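Side-chain contacts in LAO/AO transport system kinase (Escherichia coli, PDB 2P67), which belongs to the MeaB family of P-loop GTPases, with a parallel beta-sheet core between helices and a long helical arm that meets a second subunit: residues V31-H35 against P36-A40; K203-G206 against D207-T210; T313-P316 against R317-L320. All blocks are in the same frame, centred on the assembly; numbering follows the deposited sequence.

Contact 1: V31-H35 against P36-A40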
loop_
_atom_site.group_PDB
_atom_site.type_symbol
_atom_site.label_atom_id
_atom_site.label_comp_id
_atom_site.label_asym_id
_atom_site.label_seq_id
_atom_site.Cartn_x
_atom_site.Cartn_y
_atom_site.Cartn_z
ATOM N N VAL A 31 -27.750 15.043 -8.519
ATOM C CA VAL A 31 -26.384 14.862 -8.011
ATOM C C VAL A 31 -25.347 14.766 -9.150
ATOM O O VAL A 31 -24.183 15.141 -8.977
ATOM C CB VAL A 31 -26.327 13.627 -7.047
ATOM C CG1 VAL A 31 -24.891 13.246 -6.683
ATOM C CG2 VAL A 31 -27.149 13.917 -5.807
ATOM N N GLU A 32 -25.776 14.297 -10.314
ATOM C CA GLU A 32 -24.896 14.197 -11.486
ATOM C C GLU A 32 -24.829 15.450 -12.381
ATOM O O GLU A 32 -24.024 15.511 -13.328
ATOM C CB GLU A 32 -25.305 12.996 -12.324
ATOM C CG GLU A 32 -25.091 11.666 -11.638
ATOM C CD GLU A 32 -25.474 10.518 -12.537
ATOM O OE1 GLU A 32 -26.536 10.624 -13.195
ATOM O OE2 GLU A 32 -24.706 9.519 -12.593
ATOM N N SER A 33 -25.686 16.430 -12.113
ATOM C CA SER A 33 -25.689 17.667 -12.887
ATOM C C SER A 33 -24.518 18.573 -12.521
ATOM O O SER A 33 -24.168 18.705 -11.356
ATOM C CB SER A 33 -26.994 18.423 -12.680
ATOM O OG SER A 33 -27.004 19.621 -13.441
ATOM N N ARG A 34 -23.922 19.189 -13.537
ATOM C CA ARG A 34 -22.836 20.154 -13.339
ATOM C C ARG A 34 -23.329 21.610 -13.325
ATOM O O ARG A 34 -22.554 22.543 -13.129
ATOM C CB ARG A 34 -21.747 19.944 -14.396
ATOM C CG ARG A 34 -20.994 18.626 -14.214
ATOM C CD ARG A 34 -19.785 18.542 -15.129
ATOM N NE ARG A 34 -20.182 18.394 -16.524
ATOM C CZ ARG A 34 -20.392 17.224 -17.125
ATOM N NH1 ARG A 34 -20.244 16.082 -16.460
ATOM N NH2 ARG A 34 -20.747 17.200 -18.401
ATOM N N HIS A 35 -24.628 21.796 -13.529
ATOM C CA HIS A 35 -25.238 23.111 -13.383
ATOM C C HIS A 35 -25.043 23.611 -11.949
ATOM O O HIS A 35 -25.450 22.935 -10.994
ATOM C CB HIS A 35 -26.721 23.042 -13.734
ATOM C CG HIS A 35 -27.392 24.378 -13.819
ATOM N ND1 HIS A 35 -26.909 25.407 -14.602
ATOM C CD2 HIS A 35 -28.526 24.841 -13.242
ATOM C CE1 HIS A 35 -27.710 26.451 -14.488
ATOM N NE2 HIS A 35 -28.703 26.132 -13.675
ATOM N N PRO A 36 -24.377 24.776 -11.793
ATOM C CA PRO A 36 -24.031 25.318 -10.474
ATOM C C PRO A 36 -25.180 25.345 -9.471
ATOM O O PRO A 36 -24.955 25.108 -8.287
ATOM C CB PRO A 36 -23.517 26.723 -10.802
ATOM C CG PRO A 36 -22.872 26.550 -12.154
ATOM C CD PRO A 36 -23.847 25.624 -12.885
ATOM N N ARG A 37 -26.399 25.608 -9.941
ATOM C CA ARG A 37 -27.575 25.635 -9.076
ATOM C C ARG A 37 -27.893 24.250 -8.513
ATOM O O ARG A 37 -28.230 24.100 -7.326
ATOM C CB ARG A 37 -28.782 26.149 -9.859
ATOM C CG ARG A 37 -30.044 26.247 -9.018
ATOM C CD ARG A 37 -31.243 26.576 -9.883
ATOM N NE ARG A 37 -31.213 27.939 -10.410
ATOM C CZ ARG A 37 -31.516 29.027 -9.702
ATOM N NH1 ARG A 37 -31.470 30.220 -10.284
ATOM N NH2 ARG A 37 -31.864 28.925 -8.415
ATOM N N HIS A 38 -27.794 23.256 -9.390
ATOM C CA HIS A 38 -28.036 21.859 -9.049
ATOM C C HIS A 38 -26.963 21.372 -8.076
ATOM O O HIS A 38 -27.250 20.600 -7.162
ATOM C CB HIS A 38 -28.014 21.006 -10.314
ATOM C CG HIS A 38 -29.121 21.309 -11.280
ATOM N ND1 HIS A 38 -29.045 20.987 -12.617
ATOM C CD2 HIS A 38 -30.330 21.897 -11.104
ATOM C CE1 HIS A 38 -30.165 21.346 -13.223
ATOM N NE2 HIS A 38 -30.959 21.909 -12.329
ATOM N N GLN A 39 -25.727 21.826 -8.280
ATOM C CA GLN A 39 -24.635 21.476 -7.358
ATOM C C GLN A 39 -24.891 21.966 -5.928
ATOM O O GLN A 39 -24.636 21.231 -4.968
ATOM C CB GLN A 39 -23.282 21.952 -7.901
ATOM C CG GLN A 39 -22.828 21.145 -9.100
ATOM C CD GLN A 39 -21.625 21.745 -9.810
ATOM O OE1 GLN A 39 -21.376 22.953 -9.740
ATOM N NE2 GLN A 39 -20.886 20.903 -10.523
ATOM N N ALA A 40 -25.411 23.184 -5.769
ATOM C CA ALA A 40 -25.776 23.687 -4.421
ATOM C C ALA A 40 -27.006 22.998 -3.772
ATOM O O ALA A 40 -27.042 22.730 -2.558
ATOM C CB ALA A 40 -25.970 25.200 -4.448
HETATM O O HOH W 1 -29.320 29.044 -12.779
#
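Ser33 and His38 make the tight side of this turn: the hydroxyl OG lies in the plane of the imidazole, at its edge, 2.6 Å from ND1. The same OG accepts the backbone N-H of His35 at 3.2 Å, so a small residue is held by two hydrogen bonds and in turn fixes the rotation of the His38 ring. Across one face of that ring comes the edge of His35, with CD2 above its centre and the planes 69° apart, a T-shaped pair with centroids 4.8 Å apart. His35 gets there with CG anti to the backbone N (chi1 -171°), which also lays CD2 3.6 Å from CB of Arg37. The other side of the His35 ring system is looser and wetter. There a water sits 3.1 Å from NE2 of His35 and takes the N-H of Arg37 NE, while the Arg37 chain bends at chi3 (-70°). Pro36 suits the first turn because it has no N-H to leave without an acceptor. The carbonyl O of His35 accepts Gln39 N at 2.9 Å, an early bond of the helix. The whole is an ST turn running into a helix N-terminus, with His35 at the N-cap position, and links helix 21-32 to helix 36-49.

Contact 2: K203-G206 against D207-T210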
loop_
_atom_site.group_PDB
_atom_site.type_symbol
_atom_site.label_atom_id
_atom_site.label_comp_id
_atom_site.label_asym_id
_atom_site.label_seq_id
_atom_site.Cartn_x
_atom_site.Cartn_y
_atom_site.Cartn_z
ATOM N N LYS A 203 -18.909 -20.190 -13.370
ATOM C CA LYS A 203 -18.884 -21.101 -14.537
ATOM C C LYS A 203 -18.364 -22.476 -14.158
ATOM O O LYS A 203 -17.691 -23.149 -14.957
ATOM C CB LYS A 203 -18.114 -20.509 -15.727
ATOM C CG LYS A 203 -18.661 -19.157 -16.196
ATOM C CD LYS A 203 -17.876 -18.577 -17.360
ATOM C CE LYS A 203 -18.454 -17.216 -17.742
ATOM N NZ LYS A 203 -17.565 -16.469 -18.675
ATOM N N ASP A 204 -18.691 -22.889 -12.938
ATOM C CA ASP A 204 -18.516 -24.269 -12.501
ATOM C C ASP A 204 -19.655 -25.091 -13.098
ATOM O O ASP A 204 -20.588 -25.499 -12.400
ATOM C CB ASP A 204 -18.512 -24.389 -10.965
ATOM C CG ASP A 204 -17.990 -25.749 -10.488
ATOM O OD1 ASP A 204 -17.561 -26.541 -11.352
ATOM O OD2 ASP A 204 -18.008 -26.024 -9.263
ATOM N N ASP A 205 -19.571 -25.311 -14.406
ATOM C CA ASP A 205 -20.624 -25.986 -15.162
ATOM C C ASP A 205 -20.024 -26.677 -16.381
ATOM O O ASP A 205 -18.874 -26.399 -16.759
ATOM C CB ASP A 205 -21.727 -24.986 -15.578
ATOM C CG ASP A 205 -21.200 -23.826 -16.427
ATOM O OD1 ASP A 205 -20.408 -24.068 -17.365
ATOM O OD2 ASP A 205 -21.590 -22.661 -16.166
ATOM N N GLY A 206 -20.802 -27.569 -16.994
ATOM C CA GLY A 206 -20.355 -28.295 -18.178
ATOM C C GLY A 206 -19.134 -29.155 -17.903
ATOM O O GLY A 206 -19.141 -29.983 -16.994
ATOM N N ASP A 207 -18.074 -28.939 -18.676
ATOM C CA ASP A 207 -16.907 -29.816 -18.628
ATOM C C ASP A 207 -15.666 -29.270 -17.907
ATOM O O ASP A 207 -14.666 -29.983 -17.768
ATOM C CB ASP A 207 -16.562 -30.309 -20.034
ATOM C CG ASP A 207 -17.609 -31.260 -20.584
ATOM O OD1 ASP A 207 -18.077 -32.150 -19.825
ATOM O OD2 ASP A 207 -17.967 -31.125 -21.777
ATOM N N ASN A 208 -15.709 -28.036 -17.420
ATOM C CA ASN A 208 -14.515 -27.531 -16.748
ATOM C C ASN A 208 -14.509 -27.592 -15.208
ATOM O O ASN A 208 -13.945 -26.716 -14.563
ATOM C CB ASN A 208 -14.076 -26.158 -17.281
ATOM C CG ASN A 208 -15.171 -25.118 -17.225
ATOM O OD1 ASN A 208 -16.239 -25.300 -17.811
ATOM N ND2 ASN A 208 -14.899 -23.994 -16.546
ATOM N N HIS A 209 -15.106 -28.634 -14.624
ATOM C CA HIS A 209 -15.072 -28.759 -13.156
ATOM C C HIS A 209 -13.640 -28.805 -12.589
ATOM O O HIS A 209 -13.345 -28.156 -11.583
ATOM C CB HIS A 209 -15.883 -29.947 -12.625
ATOM C CG HIS A 209 -15.949 -29.985 -11.127
ATOM N ND1 HIS A 209 -14.865 -30.329 -10.342
ATOM C CD2 HIS A 209 -16.949 -29.677 -10.269
ATOM C CE1 HIS A 209 -15.200 -30.241 -9.067
ATOM N NE2 HIS A 209 -16.458 -29.849 -8.997
ATOM N N THR A 210 -12.766 -29.580 -13.214
ATOM C CA THR A 210 -11.398 -29.720 -12.725
ATOM C C THR A 210 -10.639 -28.385 -12.790
ATOM O O THR A 210 -9.960 -28.009 -11.831
ATOM C CB THR A 210 -10.644 -30.853 -13.468
ATOM O OG1 THR A 210 -11.249 -32.111 -13.122
ATOM C CG2 THR A 210 -9.166 -30.910 -13.063
HETATM O O HOH W 2 -15.152 -27.215 -9.151
HETATM O O HOH W 3 -16.945 -31.159 -15.898
#
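This is a local turn contact at the surface, in which Asn208 reaches back to Lys203 and His209 to Asp204 where the loop after strand 198-201 swings into helix 209-225. The amide ND2 of Asn208 gives the carbonyl O of Lys203 only a weak bond, 3.3 Å long and bent to 127° at the hydrogen. Its chi1 of 55° puts CG between the backbone N and the carbonyl carbon, folding the amide back over the turn. That brings OD1 within 3.0 Å of the carbonyl O of Asp205, two acceptors side by side, and the backbone N of Asn208 is buried with no partner. Although Asn208 holds the N-cap position, its side chain makes no capping bond.

The sequence here fits the NKxD motif of P-loop GTPases, with Lys203 and Asp205 as its lysine and aspartate. Consistent with that, Lys203 NZ binds the carbonyl O of Gly66 in the probable P-loop, and Asp205 OD2 is bonded to Ser241 OG. Asp204 is the centre of an inverse gamma turn, and Asp205 opens a type II' beta turn ending at Asn208. Gly206, second in that turn, has a phi of 62°, a region glycine favours.

Asp204 OD1 approaches CD2 of His209 obliquely at 3.4 Å, while its OD2 is bonded to Thr239 OG1. One water donates to OD2 of Asp204 at 3.1 Å and to the backbone O of His209 at 3.2 Å, resting over the centre of the imidazole. A second water donates to Gly206 O at 2.7 Å and weakly receives the N-H of His209, tying the glycine to the first residue of the helix.

Contact 3: T313-P316 against R317-L320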
loop_
_atom_site.group_PDB
_atom_site.type_symbol
_atom_site.label_atom_id
_atom_site.label_comp_id
_atom_site.label_asym_id
_atom_site.label_seq_id
_atom_site.Cartn_x
_atom_site.Cartn_y
_atom_site.Cartn_z
ATOM N N THR A 313 24.367 16.183 -9.184
ATOM C CA THR A 313 24.799 17.541 -8.845
ATOM C C THR A 313 24.333 18.001 -7.459
ATOM O O THR A 313 24.904 18.932 -6.897
ATOM C CB THR A 313 24.399 18.580 -9.924
ATOM O OG1 THR A 313 22.978 18.766 -9.910
ATOM C CG2 THR A 313 24.863 18.125 -11.301
ATOM N N LEU A 314 23.298 17.355 -6.929
ATOM C CA LEU A 314 22.740 17.669 -5.610
ATOM C C LEU A 314 22.474 16.367 -4.895
ATOM O O LEU A 314 22.018 15.395 -5.520
ATOM C CB LEU A 314 21.367 18.346 -5.734
ATOM C CG LEU A 314 21.118 19.741 -6.294
ATOM C CD1 LEU A 314 19.630 20.055 -6.160
ATOM C CD2 LEU A 314 21.935 20.765 -5.531
ATOM N N SER A 315 22.681 16.359 -3.577
ATOM C CA SER A 315 22.225 15.237 -2.773
ATOM C C SER A 315 20.702 15.300 -2.619
ATOM O O SER A 315 20.110 16.362 -2.753
ATOM C CB SER A 315 22.858 15.260 -1.368
ATOM O OG SER A 315 22.455 16.432 -0.694
ATOM N N PRO A 316 20.067 14.156 -2.325
ATOM C CA PRO A 316 18.653 14.155 -1.943
ATOM C C PRO A 316 18.322 15.160 -0.820
ATOM O O PRO A 316 17.328 15.884 -0.931
ATOM C CB PRO A 316 18.422 12.708 -1.515
ATOM C CG PRO A 316 19.389 11.932 -2.394
ATOM C CD PRO A 316 20.620 12.788 -2.396
ATOM N N ARG A 317 19.173 15.246 0.205
ATOM C CA ARG A 317 18.993 16.217 1.294
ATOM C C ARG A 317 18.801 17.636 0.751
ATOM O O ARG A 317 17.841 18.326 1.103
ATOM C CB ARG A 317 20.204 16.195 2.240
ATOM C CG ARG A 317 20.160 17.280 3.301
ATOM C CD ARG A 317 21.503 17.433 3.993
ATOM N NE ARG A 317 21.707 16.333 4.925
ATOM C CZ ARG A 317 22.430 16.434 6.032
ATOM N NH1 ARG A 317 23.009 17.594 6.345
ATOM N NH2 ARG A 317 22.572 15.383 6.814
ATOM N N THR A 318 19.727 18.059 -0.113
ATOM C CA THR A 318 19.688 19.399 -0.689
ATOM C C THR A 318 18.491 19.546 -1.602
ATOM O O THR A 318 17.813 20.572 -1.570
ATOM C CB THR A 318 21.006 19.760 -1.420
ATOM O OG1 THR A 318 22.035 19.864 -0.448
ATOM C CG2 THR A 318 20.902 21.112 -2.120
ATOM N N GLY A 319 18.212 18.507 -2.392
ATOM C CA GLY A 319 17.013 18.506 -3.225
ATOM C C GLY A 319 15.768 18.814 -2.395
ATOM O O GLY A 319 14.958 19.690 -2.751
ATOM N N LEU A 320 15.638 18.110 -1.274
ATOM C CA LEU A 320 14.486 18.275 -0.395
ATOM C C LEU A 320 14.424 19.674 0.208
ATOM O O LEU A 320 13.379 20.322 0.171
ATOM C CB LEU A 320 14.484 17.209 0.705
ATOM C CG LEU A 320 13.296 17.223 1.679
ATOM C CD1 LEU A 320 11.999 16.878 0.950
ATOM C CD2 LEU A 320 13.539 16.266 2.829
#
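Leu314 lays its CD2 methyl against CG2 of Thr318 at 3.6 Å, the two side chains crossing at about a right angle. Thr318 can serve two purposes because it is branched: with CG2 anti to the backbone N it offers a methyl to the leucine, while OG1 stands beside that N and is hydrogen-bonded to Asp47 of the second subunit and to Arg321 of its own chain. The other leucine methyl, CD1, passes 4.2 Å from CA of Gly319, an ordinary contact with the helix backbone at a residue with no side chain.

Ser315 grips the first turn twice. Its chi1 of 62° swings OG over the helix end, where it accepts the N-H of Thr318 at 3.2 Å along a nearly straight path (165°). Its carbonyl O accepts Gly319 N at 2.9 Å and begins the regular helical pattern, which the 2.8 Å bond from Leu320 N to Pro316 O carries on. Proline is at home directly after the cap, since backbone nitrogens of the first turn have no helix carbonyl to bond to.

Arg317 runs away from the turn, and its guanidinium forms a salt bridge with Glu139 of the second subunit. Asp47 of that subunit also takes the backbone N-H of Ser315, so one carboxylate oxygen holds both the cap residue and Thr318; such a group at a helix N-terminus would probably be favoured by the helix dipole. The arrangement is a serine N-cap followed by proline, set here at the start of helix 316-328 within the subunit interface.

Within one chain the three contacts are well separated: the centres of contacts 1 and 2 are about 49 Å apart, on opposite sides of the chain's centre, and contact 3 lies about 46 Å from the first and 59 Å from the second, centre to centre. The assembly joins two of them. Arg317 of contact 3 packs on Val31 of contact 1 in the other subunit, and Glu139, which Val31 touches in its own chain, is the partner of that arginine. Contact 2 stays apart from the second subunit and is instead tied to the probable P-loop. The sodium ion seen in the model is bound by Arg272 and Ser276, which belong to none of the three.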